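Local coordinates for inner membrane protein (Salmonella typhimurium LT2, PDB 2QJV) that probably acts as a sugar-acid isomerase of the KduI/IolB family, with a cupin fold that carries bound nickel ions in the crystal, at residues I42-P45 against E50-L53; C52-A57 against L153-V158; Y70-R75 against Y85-P90. The protein carries 2 engineered substitutions. All blocks are in the same frame, centred on the assembly; numbering follows the deposited sequence.

Contact 1: I42-P45 against E50-L53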
# COMPACT_ATOMS: atom_id res chain seq x y z
N ILE A 42 16.26 -32.25 -16.83
CA ILE A 42 15.70 -31.10 -17.48
C ILE A 42 16.58 -30.81 -18.72
O ILE A 42 17.75 -31.19 -18.78
CB ILE A 42 15.58 -29.83 -16.60
CG1 ILE A 42 16.95 -29.32 -16.11
CG2 ILE A 42 14.58 -30.09 -15.41
CD1 ILE A 42 16.88 -27.96 -15.45
N THR A 43 15.98 -30.15 -19.72
CA THR A 43 16.70 -29.73 -20.93
C THR A 43 16.63 -28.21 -21.01
O THR A 43 15.55 -27.63 -20.94
CB THR A 43 16.13 -30.39 -22.20
OG1 THR A 43 16.32 -31.82 -22.13
CG2 THR A 43 16.80 -29.84 -23.46
N LEU A 44 17.78 -27.57 -21.13
CA LEU A 44 17.89 -26.12 -21.27
C LEU A 44 17.98 -25.81 -22.75
O LEU A 44 18.71 -26.46 -23.49
CB LEU A 44 19.09 -25.60 -20.49
CG LEU A 44 19.02 -25.95 -18.99
CD1 LEU A 44 20.31 -25.59 -18.34
CD2 LEU A 44 17.82 -25.29 -18.30
N PRO A 45 17.23 -24.79 -23.21
CA PRO A 45 17.17 -24.58 -24.64
C PRO A 45 18.34 -23.85 -25.26
O PRO A 45 19.10 -23.14 -24.57
CB PRO A 45 15.91 -23.69 -24.79
CG PRO A 45 15.89 -22.85 -23.54
CD PRO A 45 16.41 -23.80 -22.46
N GLU A 50 23.30 -16.77 -22.31
CA GLU A 50 24.36 -17.59 -21.73
C GLU A 50 23.87 -17.97 -20.32
O GLU A 50 22.99 -17.31 -19.74
CB GLU A 50 25.74 -16.91 -21.66
CG GLU A 50 25.77 -15.67 -20.84
CD GLU A 50 27.15 -15.10 -20.62
OE1 GLU A 50 28.13 -15.49 -21.32
OE2 GLU A 50 27.23 -14.23 -19.71
N ARG A 51 24.40 -19.07 -19.82
CA ARG A 51 24.04 -19.63 -18.55
C ARG A 51 25.24 -20.14 -17.72
O ARG A 51 26.30 -20.52 -18.24
CB ARG A 51 23.06 -20.81 -18.73
CG ARG A 51 21.66 -20.45 -19.21
CD ARG A 51 20.82 -21.66 -19.65
NE ARG A 51 19.45 -21.24 -20.00
CZ ARG A 51 19.07 -20.78 -21.20
NH1 ARG A 51 19.93 -20.64 -22.18
NH2 ARG A 51 17.80 -20.40 -21.39
N CYS A 52 25.03 -20.12 -16.40
CA CYS A 52 25.94 -20.68 -15.43
C CYS A 52 25.06 -21.58 -14.53
O CYS A 52 24.17 -21.12 -13.83
CB CYS A 52 26.70 -19.62 -14.62
SG CYS A 52 27.93 -20.32 -13.47
N LEU A 53 25.28 -22.87 -14.67
CA LEU A 53 24.59 -23.92 -13.94
C LEU A 53 25.35 -24.11 -12.68
O LEU A 53 26.50 -24.55 -12.73
CB LEU A 53 24.60 -25.22 -14.73
CG LEU A 53 23.58 -25.45 -15.87
CD1 LEU A 53 23.31 -24.20 -16.65
CD2 LEU A 53 24.07 -26.62 -16.75

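Contact 2: C52-A57 against L153-V158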
# COMPACT_ATOMS: atom_id res chain seq x y z
N CYS A 52 25.03 -20.12 -16.40
CA CYS A 52 25.94 -20.68 -15.43
C CYS A 52 25.06 -21.58 -14.53
O CYS A 52 24.17 -21.12 -13.83
CB CYS A 52 26.70 -19.62 -14.62
SG CYS A 52 27.93 -20.32 -13.47
N LEU A 53 25.28 -22.87 -14.67
CA LEU A 53 24.59 -23.92 -13.94
C LEU A 53 25.35 -24.11 -12.68
O LEU A 53 26.50 -24.55 -12.73
CB LEU A 53 24.60 -25.22 -14.73
CG LEU A 53 23.58 -25.45 -15.87
CD1 LEU A 53 23.31 -24.20 -16.65
CD2 LEU A 53 24.07 -26.62 -16.75
N VAL A 54 24.75 -23.77 -11.56
CA VAL A 54 25.40 -23.90 -10.25
C VAL A 54 24.75 -25.07 -9.50
O VAL A 54 23.52 -25.12 -9.33
CB VAL A 54 25.36 -22.62 -9.42
CG1 VAL A 54 26.05 -22.86 -8.03
CG2 VAL A 54 26.00 -21.42 -10.19
N LEU A 55 25.59 -26.06 -9.12
CA LEU A 55 25.13 -27.20 -8.30
C LEU A 55 25.19 -26.75 -6.84
O LEU A 55 26.26 -26.74 -6.20
CB LEU A 55 25.93 -28.48 -8.57
CG LEU A 55 25.72 -29.24 -9.91
CD1 LEU A 55 26.02 -28.41 -11.16
CD2 LEU A 55 26.56 -30.55 -9.96
N VAL A 56 24.05 -26.29 -6.35
CA VAL A 56 23.92 -25.76 -4.99
C VAL A 56 24.10 -26.91 -3.96
O VAL A 56 24.73 -26.76 -2.91
CB VAL A 56 22.58 -24.96 -4.75
CG1 VAL A 56 22.56 -24.44 -3.27
CG2 VAL A 56 22.33 -23.81 -5.80
N ALA A 57 23.54 -28.06 -4.30
CA ALA A 57 23.59 -29.27 -3.50
C ALA A 57 23.28 -30.48 -4.40
O ALA A 57 22.37 -30.45 -5.24
CB ALA A 57 22.63 -29.20 -2.34
N LEU A 153 27.35 -12.57 -17.38
CA LEU A 153 27.17 -13.13 -16.02
C LEU A 153 28.29 -12.90 -15.02
O LEU A 153 29.48 -13.06 -15.32
CB LEU A 153 26.89 -14.66 -16.09
CG LEU A 153 25.52 -15.13 -16.61
CD1 LEU A 153 25.56 -16.66 -17.02
CD2 LEU A 153 24.38 -14.82 -15.60
N LEU A 154 27.87 -12.53 -13.80
CA LEU A 154 28.74 -12.40 -12.65
C LEU A 154 28.00 -13.21 -11.59
O LEU A 154 26.83 -12.97 -11.34
CB LEU A 154 28.91 -10.95 -12.24
CG LEU A 154 29.58 -10.00 -13.27
CD1 LEU A 154 29.37 -8.51 -12.89
CD2 LEU A 154 31.05 -10.36 -13.39
N VAL A 155 28.70 -14.17 -10.98
CA VAL A 155 28.11 -15.12 -10.01
C VAL A 155 29.02 -15.26 -8.80
O VAL A 155 30.24 -15.43 -8.92
CB VAL A 155 27.79 -16.52 -10.64
CG1 VAL A 155 27.10 -17.46 -9.63
CG2 VAL A 155 26.95 -16.38 -11.94
N VAL A 156 28.42 -15.15 -7.61
CA VAL A 156 29.15 -15.28 -6.36
C VAL A 156 28.22 -15.93 -5.32
O VAL A 156 27.01 -15.79 -5.40
CB VAL A 156 29.66 -13.87 -5.88
CG1 VAL A 156 28.47 -12.93 -5.58
CG2 VAL A 156 30.58 -13.96 -4.66
N GLU A 157 28.80 -16.66 -4.37
CA GLU A 157 28.06 -17.18 -3.22
C GLU A 157 28.80 -16.69 -1.93
O GLU A 157 30.03 -16.60 -1.87
CB GLU A 157 27.80 -18.71 -3.31
CG GLU A 157 28.99 -19.58 -3.22
CD GLU A 157 28.72 -21.06 -3.39
OE1 GLU A 157 27.61 -21.48 -3.81
OE2 GLU A 157 29.69 -21.78 -3.22
N VAL A 158 28.00 -16.33 -0.93
CA VAL A 158 28.48 -15.76 0.32
C VAL A 158 27.84 -16.45 1.55
O VAL A 158 26.65 -16.79 1.52
CB VAL A 158 28.18 -14.23 0.36
CG1 VAL A 158 28.69 -13.58 1.68
CG2 VAL A 158 28.78 -13.52 -0.87

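Contact 3: Y70-R75 against Y85-P90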
# COMPACT_ATOMS: atom_id res chain seq x y z
N TYR A 70 30.25 -36.01 -16.13
CA TYR A 70 29.57 -37.08 -15.39
C TYR A 70 29.63 -36.94 -13.88
O TYR A 70 30.74 -36.86 -13.31
CB TYR A 70 30.15 -38.44 -15.75
CG TYR A 70 29.47 -39.61 -15.03
CD1 TYR A 70 28.13 -39.93 -15.31
CD2 TYR A 70 30.15 -40.37 -14.07
CE1 TYR A 70 27.49 -40.98 -14.65
CE2 TYR A 70 29.53 -41.44 -13.44
CZ TYR A 70 28.20 -41.74 -13.73
OH TYR A 70 27.59 -42.80 -13.08
N ARG A 71 28.48 -36.97 -13.21
CA ARG A 71 28.44 -36.95 -11.73
C ARG A 71 29.33 -35.88 -11.12
O ARG A 71 30.17 -36.16 -10.27
CB ARG A 71 28.84 -38.32 -11.15
CG ARG A 71 27.73 -39.33 -11.08
CD ARG A 71 28.22 -40.61 -10.42
NE ARG A 71 28.64 -40.44 -9.03
CZ ARG A 71 27.88 -40.61 -7.95
NH1 ARG A 71 26.59 -40.96 -8.01
NH2 ARG A 71 28.43 -40.43 -6.76
N ILE A 72 29.17 -34.65 -11.59
CA ILE A 72 29.94 -33.53 -11.03
C ILE A 72 29.18 -33.05 -9.78
O ILE A 72 28.02 -33.41 -9.55
CB ILE A 72 30.27 -32.40 -12.07
CG1 ILE A 72 28.98 -31.90 -12.78
CG2 ILE A 72 31.32 -32.93 -13.05
CD1 ILE A 72 29.07 -30.55 -13.53
N GLY A 73 29.85 -32.27 -8.96
CA GLY A 73 29.30 -31.83 -7.69
C GLY A 73 30.09 -32.53 -6.60
O GLY A 73 30.99 -33.32 -6.87
N GLN A 74 29.76 -32.22 -5.36
CA GLN A 74 30.36 -32.84 -4.19
C GLN A 74 29.48 -32.62 -2.96
O GLN A 74 29.01 -33.57 -2.34
CB GLN A 74 31.76 -32.28 -3.96
CG GLN A 74 32.56 -32.94 -2.86
CD GLN A 74 33.88 -32.21 -2.65
OE1 GLN A 74 34.27 -31.29 -3.41
NE2 GLN A 74 34.54 -32.57 -1.59
N ARG A 75 29.29 -31.37 -2.58
CA ARG A 75 28.51 -31.06 -1.38
C ARG A 75 27.03 -31.46 -1.55
O ARG A 75 26.42 -31.30 -2.63
CB ARG A 75 28.64 -29.57 -1.03
CG ARG A 75 27.88 -28.59 -1.90
CD ARG A 75 28.40 -27.18 -1.71
NE ARG A 75 27.48 -26.24 -2.33
CZ ARG A 75 27.70 -24.95 -2.53
NH1 ARG A 75 28.86 -24.40 -2.22
NH2 ARG A 75 26.75 -24.21 -3.09
N TYR A 85 30.42 -26.88 -7.69
CA TYR A 85 30.72 -27.14 -9.07
C TYR A 85 29.67 -26.36 -9.90
O TYR A 85 28.49 -26.30 -9.53
CB TYR A 85 30.62 -28.62 -9.45
CG TYR A 85 31.78 -29.45 -9.00
CD1 TYR A 85 31.96 -29.78 -7.65
CD2 TYR A 85 32.69 -29.97 -9.92
CE1 TYR A 85 33.04 -30.58 -7.24
CE2 TYR A 85 33.74 -30.77 -9.53
CZ TYR A 85 33.91 -31.07 -8.19
OH TYR A 85 34.99 -31.84 -7.83
N SER A 86 30.12 -25.81 -11.02
CA SER A 86 29.28 -25.09 -11.95
C SER A 86 29.70 -25.41 -13.38
O SER A 86 30.82 -25.86 -13.64
CB SER A 86 29.36 -23.56 -11.73
OG SER A 86 29.14 -23.26 -10.36
N VAL A 87 28.78 -25.19 -14.32
CA VAL A 87 29.07 -25.34 -15.75
C VAL A 87 28.63 -24.06 -16.48
O VAL A 87 27.47 -23.63 -16.34
CB VAL A 87 28.39 -26.55 -16.40
CG1 VAL A 87 28.68 -26.54 -17.94
CG2 VAL A 87 28.85 -27.82 -15.70
N TYR A 88 29.59 -23.45 -17.18
CA TYR A 88 29.32 -22.30 -18.03
C TYR A 88 28.82 -22.78 -19.41
O TYR A 88 29.47 -23.62 -20.04
CB TYR A 88 30.55 -21.36 -18.18
CG TYR A 88 30.28 -20.31 -19.24
CD1 TYR A 88 29.53 -19.17 -18.94
CD2 TYR A 88 30.68 -20.50 -20.57
CE1 TYR A 88 29.25 -18.24 -19.93
CE2 TYR A 88 30.39 -19.57 -21.56
CZ TYR A 88 29.67 -18.45 -21.23
OH TYR A 88 29.37 -17.54 -22.21
N LEU A 89 27.69 -22.23 -19.87
CA LEU A 89 27.13 -22.53 -21.17
C LEU A 89 27.01 -21.24 -21.97
O LEU A 89 26.34 -20.32 -21.52
CB LEU A 89 25.74 -23.18 -21.09
CG LEU A 89 25.49 -24.43 -20.30
CD1 LEU A 89 23.99 -24.78 -20.33
CD2 LEU A 89 26.41 -25.56 -20.85
N PRO A 90 27.64 -21.18 -23.16
CA PRO A 90 27.45 -20.00 -24.02
C PRO A 90 26.04 -20.05 -24.60
O PRO A 90 25.30 -21.03 -24.40
CB PRO A 90 28.50 -20.19 -25.10
CG PRO A 90 28.65 -21.66 -25.20
CD PRO A 90 28.49 -22.18 -23.80
O HOH W 1 33.85 -34.31 -6.30
O HOH W 2 36.07 -31.39 -5.35

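Contact 1: I42-P45 against E50-L53
Leu44 and Arg51 mark the closest approach of the two backbones, with 9.3 Å between their CA atoms, so loop 42-45 meets strand segment 50-53 through side chains and one carbonyl, without a hydrogen bond across the gap. Leu44 and Leu53 reach toward each other tip to tip, CD1 of Leu44 standing 3.7 Å from CD1 of Leu53. In Leu44, CG lies anti to the carbonyl carbon (chi1 -58°), and an extended second torsion (chi2 172°) sends CD1 out to the strand. That methyl also grazes the aliphatic part of Arg51, 4.2 Å from its CD. Arg51, straight from CG to NE, then carries its guanidinium past Leu44 to Pro45. The Pro45 and Arg51 side chains cross at about a right angle: Pro45 CD lies over one face of the guanidinium, while Pro45 CG is 3.8 Å from Arg51 NH2. Pro45 O comes within 3.6 Å of Arg51 NH1 but forms no hydrogen bond with it. The charge is met instead by Asp47, in the short connection between the segments, which makes a salt bridge to NH2. Val107 of strand 104-111 touches both Arg51 and Leu53. The contact thus packs the loop between strands 30-35 and 49-55 onto an antiparallel sheet, probably part of the cupin fold that the KduI/IolB family implies.

Contact 2: C52-A57 against L153-V158
Cys52 CB is met from the second segment by two methyls, Leu153 CD1 at 4.0 Å and Val155 CG2 at 4.2 Å. The segments run in roughly the same direction in two different sheets, 52-57 on strand 49-55 and 153-158 leading into strand 154-160; their backbones come nearest at Cys52 and Leu153, 7.7 Å between CA atoms. The side chains that meet across the gap do so through carbon atoms, and the shortest approach is a methyl on a backbone nitrogen, Leu153 CD1 at 3.6 Å from Cys52 N. Val155, two residues on and on the same side of the strand, uses both its branches. With CG1 opposite the backbone N (chi1 -177°), CG2 is left beside that N and turned to Cys52, while CG1 packs against Val54 CG2 at 4.1 Å. The two valines slide past each other in opposite directions rather than meeting head-on.

Polar groups lie at the ends and turn to partners outside the two segments. Leu153 N is bonded to Glu50 OE2 at one end; at the other Arg75 binds both Glu157 OE2, in a salt bridge, and Val56 O, within the classic beta bulge where Val56 and Ala57 both face Glu104. Glu157 OE2 is also hydrogen-bonded to His141, and OE1 to Tyr240 OH.

With no hydrogen bond between them, the segments themselves meet only by van der Waals packing, while Glu50 and Arg75 supply polar links at the two ends; the buried Glu157 carboxylate, probably ionised beside Arg75, has both its oxygens satisfied.

Contact 3: Y70-R75 against Y85-P90
Tyr85 lays its ring against the backbone of Gly73, and this, with Ile72 on Val87, is the tight part of the contact. The Gly73 N sits 3.4 Å above one face of the ring, displaced toward the rim, and Gly73 CA comes within 3.4 Å of Tyr85 CD1. This ring face thus rests on peptide atoms, with Ile72 CB set obliquely to the ring, 4.0 Å from Tyr85 CD2; Gly73 also has a positive phi of 111°, and its backbone angles would jam a beta carbon against the preceding carbonyl oxygen. Beside it, Ile72 holds CG1 in the crowded position between backbone N and carbonyl carbon (chi1 54°), and its CD1 presses on Val87 CG2 at 3.5 Å, closer than carbon pairs usually come. The Ile72 and Val87 side chains cross at about a right angle, and Leu55 and Leu120 pack on the same isoleucine.

Toward solvent the fit is looser. Gln74 passes obliquely by the ring, its CB 3.9 Å from Tyr85 CE1 and its amide plane turned 70° from the ring plane. The phenol reaches the 70-75 loop through water: one molecule donates to Gly73 O and meets Tyr85 OH at 3.1 Å, and a second donates to Gln74 OE1 at 2.6 Å and lies 2.7 Å from Tyr85 OH.

The chemistry therefore grades from close packing of aliphatic groups and a peptide on the ring to a water-bridged polar margin. No direct hydrogen bond joins the segments: side chains and ring pack directly, and polar atoms of the loop are joined to Tyr85 OH through water.

Overall arrangement
Contact 2 is the core of the set, wholly buried near the centre of the chain; contact 1 is partly buried and contact 3 lies at the surface. Strand 49-55 serves contacts 1 and 2, which share Cys52 and Leu53 but use opposite faces: Leu53 packs on the loop, Cys52 on the second sheet. Strand 86-89 of contact 3 is its antiparallel neighbour, joined by probable backbone hydrogen bonds from Leu89 N to Arg51 O and from Val87 N to Leu53 O. Glu50 of contact 1 links to both other contacts. The chemistry follows depth: apolar between the sheets, aliphatic plus guanidinium in contact 1, aliphatic and aromatic with water at the rim in contact 3.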